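Local coordinates for protein amino Transferase (Eubacterium rectale, PDB 3ELE) that probably transfers amino groups between amino acids and 2-oxo acids with bound pyridoxal-5'-phosphate, as class I and II aminotransferases do, at residues A153-E156 against H157-I160; E167-N170 against A171-G175; T187-E191 against E192-K196; D264-Y267 against D268-E271. All coordinates share one frame; numbering follows the deposited sequence. Where two conformers were deposited one is given.

Contact 1 (A153-E156 against H157-I160); sequences ADTE and HFQI
Asp-154 grips the turn that follows it with both carboxylate oxygens and its own carbonyl. OD1 takes the amide N of His-157 at 3.2 Å in a nearly straight bond, from above the carboxylate plane, and a weak, more bent bond from the N of Glu-156. OD2 accepts from the N of Gln-159 at 2.9 Å on its anti side. The carboxylate reaches over the turn because CG stands anti to the backbone N (chi1 163°). Asp-154 O receives the N of Phe-158 at 2.8 Å and lies over one face of that residue's ring. The same face takes the CA of Thr-155 in a CH-pi contact, 4.1 Å from the ring centroid. Water 1 accepts from the N of Asp-154 and lies 2.8 Å from Gln-159 O, to which it may donate. Farther out, Phe-158 is buried among Phe-328, Phe-337 and Trp-370, while the amide of Gln-159 is held by Thr-193, Ser-190 and Val-188. With phi and psi both positive (57°/42°), Phe-158 has a left-handed backbone. The Phe-158 N to Asp-154 O bond closes an alpha-turn, its amides capped by the Asp-154 carboxylate, between edge strand 147-151 and helix 162-167 of the PLP-binding aminotransferase fold.

Contact 2 (E167-N170 against A171-G175); sequences ERIN and AHTRG
Between Asn-170 and Thr-173 the chain makes a type I beta turn, closed by the N of Thr-173 on the O of Asn-170 at 3.2 Å. The side chains of both end residues reinforce it. Thr-173 turns OG1 back to the N of Asn-170, 2.9 Å away and nearly straight at 169°, so main chain and side chain bind these two residues in both directions. OG1 has its chi1 at -51°, beside its own N and anti to its carbonyl carbon, which aims the oxygen at the start of the turn. Water 2 donates to the O of Arg-168 and in turn is the acceptor for Thr-173 OG1, 2.7 Å from it. The turn delivers the chain from helix 162-167 into strand 173-178, an interior strand of the large sheet of this aminotransferase fold, between strands 213-217 and 126-130. Asn-170 folds its amide over the turn: OD1 accepts from the N of His-172 at 2.8 Å, in the carbonyl plane, and lies near the edge of the imidazole, whose plane is 72° from that of the amide. This side-chain oxygen bonded to the amide two residues on makes an Asx turn within the beta turn. ND2 points elsewhere and is bonded to Glu-126. An alanine at Asn-170 would remove both side-chain hydrogen bonds and is likely to leave the N of His-172 and the carboxylate of Glu-126 without these partners. On the inner side, Ile-169 brings CG2 within 4.1 Å of Thr-173 OG1 and packs against Leu-200 and Leu-201 of helix 191-208.

Contact 3 (T187-E191 against E192-K196); sequences TVYSE and ETIKK
Ser-190 and Thr-193 bring their hydroxyls together where helix 191-208 begins. The Ser-190 hydroxyl may bond to Thr-193, OG to OG1 at 3.1 Å; Ser-190 OG also lies 3.1 Å from the N of Thr-193. A chi1 of 61° sets OG between the N and carbonyl carbon of Ser-190, facing the first turn. Gln-159 supplies further bonds: its OE1 meets Thr-193 OG1 and accepts from the N of Ser-190. Main-chain carbonyls are taken up in helical fashion, Ser-190 O by the N of Ile-194 at 2.9 Å and Glu-191 O by the N of Lys-195 at 2.8 Å. Glu-191 OE2 is bonded to Tyr-236; its OE1 stays 4.8 Å from Lys-195 NZ, short of an ion pair, although the CG of Glu-191 and the CD of Lys-195 touch. On the buried side, Tyr-189 CB rests on Ile-194 CD1 and on Thr-193 CG2, each 3.8 Å away, and its N is bonded to Ser-180 OG. Ser-190 is the N-cap of a helix that follows strand 173-178, in the strand-helix order of the large PLP-binding domain of aminotransferases.

Contact 4 (D264-Y267 against D268-E271); sequences DEVY and DKAE
At the capped start of helix 269-282, Tyr-267 wraps against Asp-268 and Glu-271. A chi1 of 77° puts its CG between the backbone N and carbonyl carbon, and the ring is thereby laid under Asp-268, whose CB sits over one face in a CH-pi contact, 3.9 Å from the centroid. Asp-268 is the N-cap, its OD1 accepting the N of Glu-271 at 3.2 Å from above the carboxylate plane. Across the first turn the phenol OH of Tyr-267 donates to Glu-271 OE2 at 2.9 Å. It comes in on the anti side of that oxygen, which lies at the ring edge, the carboxylate turned 68° to the ring. The loop carrying Tyr-267 leads from strand 258-261 of the large sheet into this helix, and the ring also packs on Val-4 of the second subunit, which places the cap beside the dimer contact. A leucine in place of Tyr-267 would take away the hydroxyl and is likely to leave Glu-271 free to turn and the CB of Asp-268 without its aromatic face. Val-266 CG2 presses tightly on the CA of Lys-269 at 3.5 Å. The N of Lys-269 donates to water 3 at 3.0 Å. Farther along, the aliphatic chain of Lys-269 runs past Asp-264 OD1, with CG 3.8 Å from it; NZ goes on to the O of Asp-100, and OD1 is bonded to Asn-101.

All four contacts are local turns or helix starts, met along the chain in numerical order. Contacts 1 and 2 flank helix 162-167, contact 1 following strand 147-151 and contact 2 leading into strand 173-178; contact 3 opens helix 191-208. Contact 4 follows strand 258-261, so all border the same seven-stranded sheet. Contacts 1 and 3 touch, their centres about 11 Å apart, with Phe-158 O bonded to Thr-187 OG1; the side chains of Phe-158 and Tyr-189 lie about 14 and 11 Å from a bound PLP. Contacts 2 and 4, centres about 21 Å apart, reach the second subunit, Arg-174 bonding to its Val-3 and Tyr-267 packing on its Val-4.

Contact 1 (A153-E156 against H157-I160)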
loop_
_atom_site.group_PDB
_atom_site.type_symbol
_atom_site.label_atom_id
_atom_site.label_comp_id
_atom_site.label_asym_id
_atom_site.label_seq_id
_atom_site.Cartn_x
_atom_site.Cartn_y
_atom_site.Cartn_z
ATOM N N ALA A 153 17.718 -25.174 -8.396
ATOM C CA ALA A 153 18.906 -24.531 -7.854
ATOM C C ALA A 153 20.243 -25.047 -8.409
ATOM O O ALA A 153 20.380 -26.224 -8.771
ATOM C CB ALA A 153 18.925 -24.625 -6.302
ATOM N N ASP A 154 21.186 -24.109 -8.518
ATOM C CA ASP A 154 22.584 -24.395 -8.772
ATOM C C ASP A 154 23.095 -24.567 -7.343
ATOM O O ASP A 154 23.450 -23.599 -6.683
ATOM C CB ASP A 154 23.278 -23.216 -9.459
ATOM C CG ASP A 154 24.791 -23.277 -9.377
ATOM O OD1 ASP A 154 25.347 -24.386 -9.242
ATOM O OD2 ASP A 154 25.428 -22.195 -9.422
ATOM N N THR A 155 23.112 -25.801 -6.861
ATOM C CA THR A 155 23.610 -26.081 -5.498
ATOM C C THR A 155 25.150 -26.111 -5.406
ATOM O O THR A 155 25.682 -26.180 -4.299
ATOM C CB THR A 155 22.989 -27.380 -4.931
ATOM O OG1 THR A 155 23.142 -28.426 -5.891
ATOM C CG2 THR A 155 21.477 -27.174 -4.631
ATOM N N GLU A 156 25.855 -26.046 -6.548
ATOM C CA GLU A 156 27.320 -26.023 -6.576
ATOM C C GLU A 156 27.807 -24.631 -6.156
ATOM O O GLU A 156 28.529 -24.514 -5.176
ATOM C CB GLU A 156 27.864 -26.443 -7.961
ATOM C CG GLU A 156 27.474 -27.889 -8.364
ATOM C CD GLU A 156 27.913 -28.315 -9.784
ATOM O OE1 GLU A 156 28.045 -27.464 -10.705
ATOM O OE2 GLU A 156 28.093 -29.541 -9.992
ATOM N N HIS A 157 27.360 -23.589 -6.860
ATOM C CA HIS A 157 27.769 -22.178 -6.595
ATOM C C HIS A 157 26.655 -21.166 -6.248
ATOM O O HIS A 157 26.975 -20.036 -5.892
ATOM C CB HIS A 157 28.537 -21.644 -7.819
ATOM C CG HIS A 157 29.765 -22.430 -8.152
ATOM N ND1 HIS A 157 30.944 -22.301 -7.448
ATOM C CD2 HIS A 157 29.997 -23.357 -9.114
ATOM C CE1 HIS A 157 31.849 -23.116 -7.961
ATOM N NE2 HIS A 157 31.299 -23.770 -8.970
ATOM N N PHE A 158 25.379 -21.570 -6.319
ATOM C CA PHE A 158 24.215 -20.688 -6.085
ATOM C C PHE A 158 24.172 -19.447 -6.994
ATOM O O PHE A 158 23.868 -18.329 -6.552
ATOM C CB PHE A 158 24.009 -20.393 -4.599
ATOM C CG PHE A 158 23.627 -21.609 -3.814
ATOM C CD1 PHE A 158 22.314 -22.094 -3.864
ATOM C CD2 PHE A 158 24.581 -22.313 -3.072
ATOM C CE1 PHE A 158 21.948 -23.258 -3.146
ATOM C CE2 PHE A 158 24.225 -23.476 -2.362
ATOM C CZ PHE A 158 22.907 -23.944 -2.399
ATOM N N GLN A 159 24.496 -19.699 -8.273
ATOM C CA GLN A 159 24.406 -18.728 -9.345
ATOM C C GLN A 159 23.157 -19.187 -10.137
ATOM O O GLN A 159 22.119 -19.466 -9.517
ATOM C CB GLN A 159 25.716 -18.671 -10.149
ATOM C CG GLN A 159 26.936 -18.197 -9.341
ATOM C CD GLN A 159 26.930 -16.693 -9.019
ATOM O OE1 GLN A 159 26.745 -15.833 -9.912
ATOM N NE2 GLN A 159 27.201 -16.368 -7.753
ATOM N N ILE A 160 23.233 -19.291 -11.458
ATOM C CA ILE A 160 22.082 -19.693 -12.272
ATOM C C ILE A 160 22.476 -20.877 -13.128
ATOM O O ILE A 160 23.544 -20.878 -13.714
ATOM C CB ILE A 160 21.600 -18.530 -13.174
ATOM C CG1 ILE A 160 21.183 -17.318 -12.301
ATOM C CG2 ILE A 160 20.449 -18.991 -14.091
ATOM C CD1 ILE A 160 20.636 -16.111 -13.075
HETATM O O HOH W 1 20.336 -21.307 -8.501
#

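Contact 2 (E167-N170 against A171-G175)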
loop_
_atom_site.group_PDB
_atom_site.type_symbol
_atom_site.label_atom_id
_atom_site.label_comp_id
_atom_site.label_asym_id
_atom_site.label_seq_id
_atom_site.Cartn_x
_atom_site.Cartn_y
_atom_site.Cartn_z
ATOM N N GLU A 167 15.648 -23.616 -20.883
ATOM C CA GLU A 167 14.640 -24.655 -21.141
ATOM C C GLU A 167 13.237 -24.249 -20.641
ATOM O O GLU A 167 12.238 -24.648 -21.232
ATOM C CB GLU A 167 15.099 -25.980 -20.508
ATOM C CG GLU A 167 14.296 -27.217 -20.876
ATOM C CD GLU A 167 14.745 -28.493 -20.136
ATOM O OE1 GLU A 167 15.777 -28.489 -19.413
ATOM O OE2 GLU A 167 14.042 -29.519 -20.287
ATOM N N ARG A 168 13.170 -23.437 -19.582
ATOM C CA ARG A 168 11.882 -22.944 -19.014
ATOM C C ARG A 168 11.380 -21.612 -19.599
ATOM O O ARG A 168 10.312 -21.139 -19.208
ATOM C CB ARG A 168 11.986 -22.864 -17.491
ATOM C CG ARG A 168 12.052 -24.237 -16.865
ATOM C CD ARG A 168 12.574 -24.220 -15.473
ATOM N NE ARG A 168 12.512 -25.557 -14.871
ATOM C CZ ARG A 168 13.331 -26.577 -15.145
ATOM N NH1 ARG A 168 14.318 -26.473 -16.035
ATOM N NH2 ARG A 168 13.155 -27.737 -14.510
ATOM N N ILE A 169 12.151 -21.003 -20.505
ATOM C CA ILE A 169 11.758 -19.777 -21.193
ATOM C C ILE A 169 10.942 -20.209 -22.415
ATOM O O ILE A 169 11.376 -21.088 -23.155
ATOM C CB ILE A 169 12.976 -18.945 -21.673
ATOM C CG1 ILE A 169 13.735 -18.327 -20.498
ATOM C CG2 ILE A 169 12.524 -17.818 -22.626
ATOM C CD1 ILE A 169 15.075 -17.734 -20.905
ATOM N N ASN A 170 9.786 -19.573 -22.622
ATOM C CA ASN A 170 8.889 -19.849 -23.768
ATOM C C ASN A 170 8.126 -18.571 -24.170
ATOM O O ASN A 170 8.408 -17.475 -23.647
ATOM C CB ASN A 170 7.952 -21.041 -23.440
ATOM C CG ASN A 170 7.092 -20.819 -22.183
ATOM O OD1 ASN A 170 6.224 -19.958 -22.149
ATOM N ND2 ASN A 170 7.296 -21.646 -21.189
ATOM N N ALA A 171 7.173 -18.709 -25.088
ATOM C CA ALA A 171 6.348 -17.576 -25.541
ATOM C C ALA A 171 5.547 -16.890 -24.417
ATOM O O ALA A 171 5.252 -15.732 -24.542
ATOM C CB ALA A 171 5.412 -18.017 -26.681
ATOM N N HIS A 172 5.212 -17.602 -23.335
ATOM C CA HIS A 172 4.446 -17.042 -22.208
ATOM C C HIS A 172 5.289 -16.318 -21.140
ATOM O O HIS A 172 4.731 -15.659 -20.271
ATOM C CB HIS A 172 3.592 -18.119 -21.543
ATOM C CG HIS A 172 2.601 -18.753 -22.472
ATOM N ND1 HIS A 172 1.426 -18.134 -22.842
ATOM C CD2 HIS A 172 2.626 -19.936 -23.132
ATOM C CE1 HIS A 172 0.764 -18.913 -23.680
ATOM N NE2 HIS A 172 1.465 -20.018 -23.865
ATOM N N THR A 173 6.616 -16.418 -21.242
ATOM C CA THR A 173 7.553 -15.829 -20.287
ATOM C C THR A 173 7.601 -14.296 -20.414
ATOM O O THR A 173 8.086 -13.776 -21.426
ATOM C CB THR A 173 8.997 -16.384 -20.482
ATOM O OG1 THR A 173 8.976 -17.818 -20.500
ATOM C CG2 THR A 173 9.901 -15.908 -19.339
ATOM N N ARG A 174 7.088 -13.618 -19.379
ATOM C CA ARG A 174 7.054 -12.156 -19.303
ATOM C C ARG A 174 8.258 -11.567 -18.604
ATOM O O ARG A 174 8.663 -10.448 -18.907
ATOM C CB ARG A 174 5.782 -11.681 -18.583
ATOM C CG ARG A 174 4.462 -12.253 -19.119
ATOM C CD ARG A 174 4.316 -12.222 -20.639
ATOM N NE ARG A 174 4.918 -11.027 -21.218
ATOM C CZ ARG A 174 4.421 -9.789 -21.189
ATOM N NH1 ARG A 174 3.231 -9.514 -20.651
ATOM N NH2 ARG A 174 5.136 -8.811 -21.754
ATOM N N GLY A 175 8.822 -12.316 -17.651
ATOM C CA GLY A 175 9.987 -11.861 -16.931
ATOM C C GLY A 175 10.705 -12.871 -16.070
ATOM O O GLY A 175 10.203 -13.960 -15.813
HETATM O O HOH W 2 8.542 -19.267 -18.284
#

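Contact 3 (T187-E191 against E192-K196)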
loop_
_atom_site.group_PDB
_atom_site.type_symbol
_atom_site.label_atom_id
_atom_site.label_comp_id
_atom_site.label_asym_id
_atom_site.label_seq_id
_atom_site.Cartn_x
_atom_site.Cartn_y
_atom_site.Cartn_z
ATOM N N THR A 187 23.616 -15.653 -1.642
ATOM C CA THR A 187 24.471 -15.594 -2.811
ATOM C C THR A 187 24.422 -14.185 -3.417
ATOM O O THR A 187 23.520 -13.399 -3.109
ATOM C CB THR A 187 24.054 -16.625 -3.889
ATOM O OG1 THR A 187 25.122 -16.773 -4.831
ATOM C CG2 THR A 187 22.737 -16.207 -4.608
ATOM N N VAL A 188 25.433 -13.869 -4.221
ATOM C CA VAL A 188 25.510 -12.607 -4.947
ATOM C C VAL A 188 25.881 -12.970 -6.367
ATOM O O VAL A 188 26.925 -13.587 -6.582
ATOM C CB VAL A 188 26.535 -11.624 -4.364
ATOM C CG1 VAL A 188 26.690 -10.388 -5.285
ATOM C CG2 VAL A 188 26.125 -11.183 -2.991
ATOM N N TYR A 189 25.042 -12.608 -7.332
ATOM C CA TYR A 189 25.343 -12.907 -8.742
ATOM C C TYR A 189 26.496 -12.046 -9.257
ATOM O O TYR A 189 26.503 -10.820 -9.077
ATOM C CB TYR A 189 24.129 -12.778 -9.664
ATOM C CG TYR A 189 22.948 -13.699 -9.358
ATOM C CD1 TYR A 189 23.129 -15.017 -8.901
ATOM C CD2 TYR A 189 21.635 -13.276 -9.605
ATOM C CE1 TYR A 189 22.033 -15.864 -8.648
ATOM C CE2 TYR A 189 20.544 -14.121 -9.357
ATOM C CZ TYR A 189 20.749 -15.412 -8.880
ATOM O OH TYR A 189 19.673 -16.232 -8.633
ATOM N N SER A 190 27.499 -12.712 -9.832
ATOM C CA SER A 190 28.681 -12.060 -10.389
ATOM C C SER A 190 28.329 -11.337 -11.675
ATOM O O SER A 190 27.296 -11.624 -12.291
ATOM C CB SER A 190 29.756 -13.106 -10.718
ATOM O OG SER A 190 29.267 -14.025 -11.696
ATOM N N GLU A 191 29.217 -10.441 -12.101
ATOM C CA GLU A 191 29.069 -9.740 -13.381
ATOM C C GLU A 191 28.883 -10.748 -14.514
ATOM O O GLU A 191 28.040 -10.539 -15.400
ATOM C CB GLU A 191 30.290 -8.865 -13.685
ATOM C CG GLU A 191 30.088 -7.959 -14.880
ATOM C CD GLU A 191 31.303 -7.123 -15.251
ATOM O OE1 GLU A 191 32.451 -7.639 -15.201
ATOM O OE2 GLU A 191 31.083 -5.961 -15.661
ATOM N N GLU A 192 29.663 -11.830 -14.474
ATOM C CA GLU A 192 29.593 -12.885 -15.480
ATOM C C GLU A 192 28.184 -13.499 -15.533
ATOM O O GLU A 192 27.624 -13.656 -16.616
ATOM C CB GLU A 192 30.682 -13.941 -15.231
ATOM C CG GLU A 192 30.751 -15.054 -16.267
ATOM C CD GLU A 192 31.890 -16.035 -16.014
ATOM O OE1 GLU A 192 32.946 -15.641 -15.462
ATOM O OE2 GLU A 192 31.731 -17.214 -16.393
ATOM N N THR A 193 27.621 -13.815 -14.370
ATOM C CA THR A 193 26.254 -14.356 -14.273
ATOM C C THR A 193 25.218 -13.369 -14.833
ATOM O O THR A 193 24.353 -13.761 -15.618
ATOM C CB THR A 193 25.922 -14.730 -12.820
ATOM O OG1 THR A 193 26.786 -15.792 -12.424
ATOM C CG2 THR A 193 24.489 -15.173 -12.656
ATOM N N ILE A 194 25.352 -12.091 -14.458
ATOM C CA ILE A 194 24.468 -11.023 -14.929
ATOM C C ILE A 194 24.605 -10.842 -16.458
ATOM O O ILE A 194 23.587 -10.668 -17.130
ATOM C CB ILE A 194 24.687 -9.680 -14.137
ATOM C CG1 ILE A 194 24.375 -9.848 -12.617
ATOM C CG2 ILE A 194 23.865 -8.526 -14.745
ATOM C CD1 ILE A 194 22.902 -10.270 -12.262
ATOM N N LYS A 195 25.832 -10.922 -16.994
ATOM C CA LYS A 195 26.080 -10.819 -18.452
ATOM C C LYS A 195 25.487 -12.009 -19.231
ATOM O O LYS A 195 24.852 -11.793 -20.254
ATOM C CB LYS A 195 27.579 -10.675 -18.778
ATOM C CG LYS A 195 28.160 -9.304 -18.436
ATOM C CD LYS A 195 29.684 -9.291 -18.367
ATOM C CE LYS A 195 30.367 -9.518 -19.691
ATOM N NZ LYS A 195 31.878 -9.510 -19.539
ATOM N N LYS A 196 25.697 -13.242 -18.755
ATOM C CA LYS A 196 25.122 -14.446 -19.424
ATOM C C LYS A 196 23.592 -14.403 -19.432
ATOM O O LYS A 196 22.975 -14.750 -20.434
ATOM C CB LYS A 196 25.590 -15.764 -18.786
ATOM C CG LYS A 196 27.058 -16.092 -19.005
ATOM C CD LYS A 196 27.450 -17.505 -18.495
ATOM C CE LYS A 196 26.847 -18.622 -19.399
ATOM N NZ LYS A 196 27.420 -20.000 -19.204
#

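Contact 4 (D264-Y267 against D268-E271)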
loop_
_atom_site.group_PDB
_atom_site.type_symbol
_atom_site.label_atom_id
_atom_site.label_comp_id
_atom_site.label_asym_id
_atom_site.label_seq_id
_atom_site.Cartn_x
_atom_site.Cartn_y
_atom_site.Cartn_z
ATOM N N ASP A 264 15.170 4.621 -19.043
ATOM C CA ASP A 264 14.790 5.124 -20.358
ATOM C C ASP A 264 15.028 4.076 -21.453
ATOM O O ASP A 264 14.296 4.068 -22.436
ATOM C CB ASP A 264 15.523 6.443 -20.720
ATOM C CG ASP A 264 14.970 7.669 -19.992
ATOM O OD1 ASP A 264 14.044 7.566 -19.154
ATOM O OD2 ASP A 264 15.481 8.775 -20.279
ATOM N N GLU A 265 15.987 3.164 -21.241
ATOM C CA GLU A 265 16.367 2.151 -22.238
ATOM C C GLU A 265 15.433 0.957 -22.340
ATOM O O GLU A 265 15.679 0.084 -23.152
ATOM C CB GLU A 265 17.829 1.682 -22.061
ATOM C CG GLU A 265 18.880 2.784 -22.308
ATOM C CD GLU A 265 18.906 3.862 -21.238
ATOM O OE1 GLU A 265 18.588 3.564 -20.070
ATOM O OE2 GLU A 265 19.242 5.011 -21.554
ATOM N N VAL A 266 14.377 0.893 -21.527
ATOM C CA VAL A 266 13.333 -0.123 -21.704
ATOM C C VAL A 266 12.677 0.150 -23.066
ATOM O O VAL A 266 12.751 1.290 -23.558
ATOM C CB VAL A 266 12.269 -0.147 -20.569
ATOM C CG1 VAL A 266 12.900 -0.604 -19.264
ATOM C CG2 VAL A 266 11.565 1.209 -20.393
ATOM N N TYR A 267 12.070 -0.887 -23.657
ATOM C CA TYR A 267 11.434 -0.849 -25.001
ATOM C C TYR A 267 10.614 0.435 -25.273
ATOM O O TYR A 267 10.673 0.987 -26.369
ATOM C CB TYR A 267 10.559 -2.130 -25.238
ATOM C CG TYR A 267 9.230 -2.061 -24.514
ATOM C CD1 TYR A 267 9.162 -2.124 -23.098
ATOM C CD2 TYR A 267 8.051 -1.803 -25.211
ATOM C CE1 TYR A 267 7.943 -1.980 -22.423
ATOM C CE2 TYR A 267 6.834 -1.665 -24.538
ATOM C CZ TYR A 267 6.792 -1.760 -23.138
ATOM O OH TYR A 267 5.599 -1.634 -22.463
ATOM N N ASP A 268 9.876 0.898 -24.256
ATOM C CA ASP A 268 9.034 2.105 -24.324
ATOM C C ASP A 268 8.813 2.594 -22.870
ATOM O O ASP A 268 7.888 2.151 -22.199
ATOM C CB ASP A 268 7.705 1.782 -25.060
ATOM C CG ASP A 268 6.885 3.026 -25.418
ATOM O OD1 ASP A 268 6.941 4.066 -24.726
ATOM O OD2 ASP A 268 6.157 2.950 -26.428
ATOM N N LYS A 269 9.697 3.476 -22.394
ATOM C CA LYS A 269 9.633 4.016 -21.025
ATOM C C LYS A 269 8.323 4.691 -20.710
ATOM O O LYS A 269 7.740 4.411 -19.674
ATOM C CB LYS A 269 10.810 4.962 -20.735
ATOM C CG LYS A 269 10.937 5.398 -19.270
ATOM C CD LYS A 269 10.258 6.719 -18.959
ATOM C CE LYS A 269 10.273 7.000 -17.495
ATOM N NZ LYS A 269 9.526 8.254 -17.213
ATOM N N ALA A 270 7.845 5.561 -21.605
ATOM C CA ALA A 270 6.581 6.264 -21.384
ATOM C C ALA A 270 5.436 5.265 -21.138
ATOM O O ALA A 270 4.679 5.406 -20.167
ATOM C CB ALA A 270 6.271 7.201 -22.544
ATOM N N GLU A 271 5.373 4.227 -21.971
ATOM C CA GLU A 271 4.314 3.211 -21.873
ATOM C C GLU A 271 4.394 2.339 -20.618
ATOM O O GLU A 271 3.357 2.053 -19.999
ATOM C CB GLU A 271 4.329 2.296 -23.092
ATOM C CG GLU A 271 3.281 1.192 -23.072
ATOM C CD GLU A 271 3.280 0.420 -24.353
ATOM O OE1 GLU A 271 2.970 1.041 -25.370
ATOM O OE2 GLU A 271 3.589 -0.788 -24.329
HETATM O O HOH W 3 12.224 4.378 -23.826
#